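Local atomic coordinates of GDSL-like Lipase (Parabacteroides distasonis, PDB entry 3P94), a protein that is a GDSL-like serine hydrolase of the SGNH hydrolase superfamily with a flavodoxin-like fold, and probably acts as a lipase or lysophospholipase on ester-linked acyl chains. Residues 12-15 with 16-19; 63-66 with 67-71. All coordinates share one frame; numbering follows the deposited sequence.

Interaction 1: residues 12-15 with 16-19; sequences YAEA and NKTV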
ATOM      1  N   TYR A  12       9.033  11.529  -6.618  1.00 14.72           N
ATOM      2  CA  TYR A  12       7.848  12.162  -7.215  1.00 14.65           C
ATOM      3  C   TYR A  12       7.766  13.682  -7.047  1.00 19.19           C
ATOM      4  O   TYR A  12       6.747  14.264  -7.435  1.00 18.11           O
ATOM      5  CB  TYR A  12       6.585  11.542  -6.626  1.00 14.62           C
ATOM      6  CG  TYR A  12       6.388  10.092  -7.018  1.00 14.58           C
ATOM      7  CD1 TYR A  12       6.104   9.739  -8.336  1.00 15.92           C
ATOM      8  CD2 TYR A  12       6.401   9.086  -6.060  1.00 13.77           C
ATOM      9  CE1 TYR A  12       5.878   8.416  -8.696  1.00 15.96           C
ATOM     10  CE2 TYR A  12       6.158   7.760  -6.404  1.00 14.20           C
ATOM     11  CZ  TYR A  12       5.915   7.428  -7.725  1.00 20.00           C
ATOM     12  OH  TYR A  12       5.675   6.131  -8.072  1.00 16.58           O
ATOM     13  N   ALA A  13       8.814  14.333  -6.497  1.00 17.47           N
ATOM     14  CA  ALA A  13       8.813  15.791  -6.287  1.00 18.17           C
ATOM     15  C   ALA A  13       8.429  16.557  -7.579  1.00 22.78           C
ATOM     16  O   ALA A  13       7.578  17.440  -7.533  1.00 22.35           O
ATOM     17  CB  ALA A  13      10.175  16.252  -5.790  1.00 19.10           C
ATOM     18  N   GLU A  14       9.011  16.168  -8.730  1.00 19.66           N
ATOM     19  CA  GLU A  14       8.757  16.800 -10.023  1.00 20.54           C
ATOM     20  C   GLU A  14       7.373  16.453 -10.559  1.00 23.37           C
ATOM     21  O   GLU A  14       6.659  17.353 -11.014  1.00 24.09           O
ATOM     22  CB  GLU A  14       9.852  16.432 -11.044  1.00 22.35           C
ATOM     23  CG  GLU A  14      11.170  17.145 -10.797  1.00 32.24           C
ATOM     24  CD  GLU A  14      11.110  18.663 -10.763  1.00 54.76           C
ATOM     25  OE1 GLU A  14      10.430  19.265 -11.625  1.00 45.33           O
ATOM     26  OE2 GLU A  14      11.743  19.251  -9.858  1.00 58.85           O
ATOM     27  N   ALA A  15       6.992  15.164 -10.500  1.00 19.20           N
ATOM     28  CA  ALA A  15       5.689  14.671 -10.944  1.00 18.97           C
ATOM     29  C   ALA A  15       4.532  15.381 -10.221  1.00 23.61           C
ATOM     30  O   ALA A  15       3.526  15.688 -10.857  1.00 24.27           O
ATOM     31  CB  ALA A  15       5.599  13.181 -10.720  1.00 19.17           C
ATOM     32  N   ASN A  16       4.690  15.669  -8.912  1.00 20.96           N
ATOM     33  CA  ASN A  16       3.688  16.354  -8.084  1.00 21.37           C
ATOM     34  C   ASN A  16       3.346  17.759  -8.604  1.00 28.33           C
ATOM     35  O   ASN A  16       2.205  18.198  -8.453  1.00 28.79           O
ATOM     36  CB  ASN A  16       4.170  16.448  -6.641  1.00 19.04           C
ATOM     37  CG  ASN A  16       4.159  15.125  -5.898  1.00 25.07           C
ATOM     38  OD1 ASN A  16       3.480  14.164  -6.269  1.00 18.03           O
ATOM     39  ND2 ASN A  16       4.920  15.037  -4.830  1.00 19.05           N
ATOM     40  N   LYS A  17       4.312  18.437  -9.242  1.00 27.10           N
ATOM     41  CA  LYS A  17       4.168  19.806  -9.774  1.00 28.45           C
ATOM     42  C   LYS A  17       3.186  19.908 -10.964  1.00 33.92           C
ATOM     43  O   LYS A  17       2.736  21.012 -11.266  1.00 35.71           O
ATOM     44  CB  LYS A  17       5.531  20.377 -10.185  1.00 30.49           C
ATOM     45  CG  LYS A  17       6.564  20.415  -9.050  1.00 37.12           C
ATOM     46  CD  LYS A  17       7.608  21.489  -9.310  1.00 45.75           C
ATOM     47  CE  LYS A  17       9.025  21.065  -9.076  1.00 54.62           C
ATOM     48  NZ  LYS A  17       9.907  21.656 -10.105  1.00 62.33           N
ATOM     49  N   THR A  18       2.838  18.788 -11.621  1.00 29.83           N
ATOM     50  CA  THR A  18       1.913  18.828 -12.759  1.00 30.31           C
ATOM     51  C   THR A  18       0.617  18.050 -12.486  1.00 33.21           C
ATOM     52  O   THR A  18      -0.252  17.976 -13.365  1.00 34.68           O
ATOM     53  CB  THR A  18       2.593  18.380 -14.058  1.00 46.24           C
ATOM     54  OG1 THR A  18       3.197  17.099 -13.876  1.00 48.12           O
ATOM     55  CG2 THR A  18       3.610  19.407 -14.560  1.00 44.18           C
ATOM     56  N   VAL A  19       0.455  17.525 -11.256  1.00 26.28           N
ATOM     57  CA  VAL A  19      -0.773  16.868 -10.828  1.00 25.33           C
ATOM     58  C   VAL A  19      -1.825  17.968 -10.618  1.00 28.74           C
ATOM     59  O   VAL A  19      -1.513  18.989  -9.997  1.00 27.67           O
ATOM     60  CB  VAL A  19      -0.550  16.013  -9.541  1.00 28.76           C
ATOM     61  CG1 VAL A  19      -1.877  15.604  -8.900  1.00 28.46           C
ATOM     62  CG2 VAL A  19       0.299  14.781  -9.842  1.00 27.90           C
TER
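Between Tyr-12 and Asn-16 the backbone makes a single alpha-type turn, Asn-16 N to Tyr-12 O at 2.9 Å, before the chain tightens and unwinds. The next two bonds each span only three residues: Lys-17 N reaches Glu-14 O, and Thr-18 N reaches Ala-15 O at 3.3 Å. Both donors sit well above the plane of the carbonyl they meet, as is usual for three-residue (3-10-like) bonds, and a type I beta turn from Asn-16 to Val-19 completes the way out of the short helix. Thr-18 OG1 adds a weak bond to Ala-15 O, so that one carbonyl oxygen takes both the amide and the hydroxyl of the same residue; a chi1 of 54° swings the hydroxyl back over it. On the outer side Glu-14 and Lys-17 run alongside each other and end in a salt bridge. Lys-17 NZ lies 2.9 Å from Glu-14 OE1, on its syn side though 25° out of the carboxylate plane, and has a weaker bond to Glu-14 OE2 at 3.0 Å. A bend at chi2 of Glu-14 (-56°) folds the carboxylate back to meet the amine, and both residues are exposed. Asn-16 instead turns its amide back beside Tyr-12 O, with CG 3.1 Å from that oxygen, but the amide's polar partners lie elsewhere: OD1 accepts from Arg-52 NE, while ND2 donates to Asp-69 OD1. Tyr-12 is the buried member, its hydroxyl hydrogen-bonded to Gly-53 O and its side chain against Asp-51 and Arg-52. The turn is thereby laid over edge strand 49-53 of the parallel sheet and against helix 59-71, whose Gln-68 touches Ala-13 and Asn-16, just before the chain enters strand 23-29.

Interaction 2: residues 63-66 with 67-71; sequences LVRF and RQDVI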
ATOM      1  N   LEU A  63       5.145   7.287   6.024  1.00 11.15           N
ATOM      2  CA  LEU A  63       4.612   8.281   6.968  1.00 10.30           C
ATOM      3  C   LEU A  63       5.329   9.641   6.768  1.00 13.69           C
ATOM      4  O   LEU A  63       4.680  10.689   6.799  1.00 14.34           O
ATOM      5  CB  LEU A  63       4.755   7.790   8.429  1.00  9.89           C
ATOM      6  CG  LEU A  63       4.350   8.777   9.545  1.00 14.04           C
ATOM      7  CD1 LEU A  63       2.885   9.237   9.401  1.00 13.43           C
ATOM      8  CD2 LEU A  63       4.569   8.174  10.918  1.00 14.36           C
ATOM      9  N   VAL A  64       6.646   9.615   6.520  1.00 10.84           N
ATOM     10  CA  VAL A  64       7.444  10.828   6.299  1.00 10.54           C
ATOM     11  C   VAL A  64       7.132  11.440   4.894  1.00 15.39           C
ATOM     12  O   VAL A  64       6.980  12.654   4.775  1.00 14.50           O
ATOM     13  CB  VAL A  64       8.953  10.542   6.510  1.00 14.64           C
ATOM     14  CG1 VAL A  64       9.831  11.690   6.000  1.00 14.24           C
ATOM     15  CG2 VAL A  64       9.236  10.280   7.988  1.00 14.48           C
ATOM     16  N   ARG A  65       6.992  10.602   3.867  1.00 13.56           N
ATOM     17  CA  ARG A  65       6.686  11.003   2.482  1.00 13.98           C
ATOM     18  C   ARG A  65       5.208  11.437   2.296  1.00 17.34           C
ATOM     19  O   ARG A  65       4.879  12.107   1.312  1.00 15.46           O
ATOM     20  CB  ARG A  65       6.987   9.794   1.573  1.00 17.26           C
ATOM     21  CG  ARG A  65       6.926  10.080   0.102  1.00 21.38           C
ATOM     22  CD  ARG A  65       7.599   9.014  -0.708  1.00 21.56           C
ATOM     23  NE  ARG A  65       7.036   7.659  -0.565  1.00 16.22           N
ATOM     24  CZ  ARG A  65       6.045   7.162  -1.302  1.00 26.19           C
ATOM     25  NH1 ARG A  65       5.385   7.937  -2.151  1.00 13.65           N
ATOM     26  NH2 ARG A  65       5.697   5.890  -1.182  1.00 17.43           N
ATOM     27  N   PHE A  66       4.322  11.032   3.232  1.00 16.08           N
ATOM     28  CA  PHE A  66       2.873  11.244   3.213  1.00 14.92           C
ATOM     29  C   PHE A  66       2.451  12.681   2.929  1.00 18.05           C
ATOM     30  O   PHE A  66       1.500  12.888   2.180  1.00 16.05           O
ATOM     31  CB  PHE A  66       2.241  10.785   4.543  1.00 16.72           C
ATOM     32  CG  PHE A  66       0.798  10.357   4.428  1.00 17.67           C
ATOM     33  CD1 PHE A  66       0.463   9.120   3.875  1.00 20.22           C
ATOM     34  CD2 PHE A  66      -0.223  11.172   4.895  1.00 18.72           C
ATOM     35  CE1 PHE A  66      -0.871   8.722   3.766  1.00 20.41           C
ATOM     36  CE2 PHE A  66      -1.558  10.768   4.790  1.00 21.47           C
ATOM     37  CZ  PHE A  66      -1.870   9.546   4.230  1.00 19.72           C
ATOM     38  N   ARG A  67       3.126  13.668   3.537  1.00 15.68           N
ATOM     39  CA  ARG A  67       2.773  15.078   3.348  1.00 14.69           C
ATOM     40  C   ARG A  67       2.951  15.526   1.863  1.00 15.52           C
ATOM     41  O   ARG A  67       2.044  16.141   1.317  1.00 14.46           O
ATOM     42  CB  ARG A  67       3.578  15.964   4.308  1.00 14.53           C
ATOM     43  CG  ARG A  67       3.312  17.461   4.169  1.00 20.59           C
ATOM     44  CD  ARG A  67       3.596  18.216   5.466  1.00 18.91           C
ATOM     45  NE  ARG A  67       2.836  17.661   6.587  1.00 18.21           N
ATOM     46  CZ  ARG A  67       1.559  17.931   6.845  1.00 26.33           C
ATOM     47  NH1 ARG A  67       0.895  18.808   6.104  1.00 15.05           N
ATOM     48  NH2 ARG A  67       0.940  17.331   7.857  1.00 13.51           N
ATOM     49  N   GLN A  68       4.088  15.193   1.225  1.00 12.21           N
ATOM     50  CA  GLN A  68       4.384  15.589  -0.158  0.60 11.74           C
ATOM     51  C   GLN A  68       3.565  14.804  -1.186  1.00 15.17           C
ATOM     52  O   GLN A  68       3.033  15.388  -2.126  1.00 14.61           O
ATOM     53  CB  GLN A  68       5.889  15.410  -0.455  0.60 12.84           C
ATOM     54  CG  GLN A  68       6.284  15.794  -1.900  0.60 10.03           C
ATOM     55  CD  GLN A  68       7.676  15.392  -2.296  0.60 18.52           C
ATOM     56  OE1 GLN A  68       8.626  16.163  -2.131  0.60 11.99           O
ATOM     57  NE2 GLN A  68       7.813  14.201  -2.878  0.60  6.18           N
ATOM     58  N   ASP A  69       3.501  13.488  -1.026  1.00 11.95           N
ATOM     59  CA  ASP A  69       2.863  12.630  -2.006  1.00 11.39           C
ATOM     60  C   ASP A  69       1.387  12.344  -1.788  1.00 15.59           C
ATOM     61  O   ASP A  69       0.781  11.736  -2.666  1.00 12.02           O
ATOM     62  CB  ASP A  69       3.681  11.336  -2.124  1.00 11.82           C
ATOM     63  CG  ASP A  69       5.013  11.539  -2.865  1.00 19.06           C
ATOM     64  OD1 ASP A  69       5.249  12.655  -3.382  1.00 20.27           O
ATOM     65  OD2 ASP A  69       5.801  10.575  -2.944  1.00 18.92           O
ATOM     66  N   VAL A  70       0.787  12.802  -0.664  1.00 15.05           N
ATOM     67  CA  VAL A  70      -0.637  12.584  -0.407  1.00 15.04           C
ATOM     68  C   VAL A  70      -1.301  13.904  -0.001  1.00 17.51           C
ATOM     69  O   VAL A  70      -2.108  14.415  -0.762  1.00 16.31           O
ATOM     70  CB  VAL A  70      -0.957  11.455   0.638  1.00 18.71           C
ATOM     71  CG1 VAL A  70      -2.463  11.318   0.859  1.00 18.35           C
ATOM     72  CG2 VAL A  70      -0.364  10.118   0.222  1.00 18.21           C
ATOM     73  N   ILE A  71      -0.980  14.435   1.195  1.00 14.57           N
ATOM     74  CA  ILE A  71      -1.607  15.653   1.755  1.00 14.25           C
ATOM     75  C   ILE A  71      -1.540  16.839   0.774  1.00 19.17           C
ATOM     76  O   ILE A  71      -2.576  17.454   0.496  1.00 17.23           O
ATOM     77  CB  ILE A  71      -1.004  16.044   3.133  1.00 16.59           C
ATOM     78  CG1 ILE A  71      -1.204  14.896   4.182  1.00 16.15           C
ATOM     79  CG2 ILE A  71      -1.592  17.390   3.622  1.00 17.03           C
ATOM     80  CD1 ILE A  71      -0.453  14.994   5.471  1.00 18.59           C
TER
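Phe-66 O is gripped by two successive amides: Ile-71 N at 3.1 Å, in the carbonyl plane, and Val-70 N at 2.9 Å, a weak, bent bond. The bond from Ile-71 spans five residues, the mark of a pi-type turn, here closing helix 59-71, which packs against the parallel sheet of this flavodoxin-like fold. One residue earlier in the helix, Asp-69 N bonds to Arg-65 O in the usual alpha-helical way. The side chains of this pair meet as well. Arg-65 NH1 donates to Asp-69 OD2 at 2.8 Å, a salt bridge in which the carboxylate uses its anti lone pair and lies at the guanidinium edge, the two planes 66° apart. The turn at chi3 of Arg-65 (60°) brings NH1 round to the acid, while NE and NH1 also hold Gln-57 OE1 and Arg-52 O. A methionine in place of Arg-65 would probably leave the buried Asp-69 without its compensating charge and Gln-57 and Arg-52 O without these donors. The other oxygen, Asp-69 OD1, is met from above the carboxylate plane by Gln-68 NE2 in one of the two modelled conformers of Gln-68, and there NE2 also bonds to Phe-9 O. On the apolar flank, Val-70 touches Val-26 and Met-28 of strand 23-29, and the Phe-66 side chain also touches Met-106 of helix 96-112. Ile-71 CD1 comes to the ring's edge, 3.9 Å from Phe-66 CD2. Val-70 covers a face in a CH-pi contact, its CB 4.0 Å from the Phe-66 ring centroid and only 4° off the normal.

How the interactions relate
Interaction 1 is a surface turn and interaction 2 a largely buried stretch of helix, yet they touch directly: beside the contact that Asn-16 and Asp-69 share, Tyr-12 CD2 packs 3.5 Å from Asp-69 OD2. Each closes a helix, the first by tightening into three-residue bonds, the second by widening into a five-residue one. Each has a salt bridge, but that of 12-19 lies out on the exposed side, whereas that of 63-71 is buried and tied to further polar groups. Within the segments, packing of aliphatic groups on an aromatic ring is found in 63-71, next to the sheet. Arg-52 serves both, through its side chain in interaction 1 and its carbonyl in interaction 2.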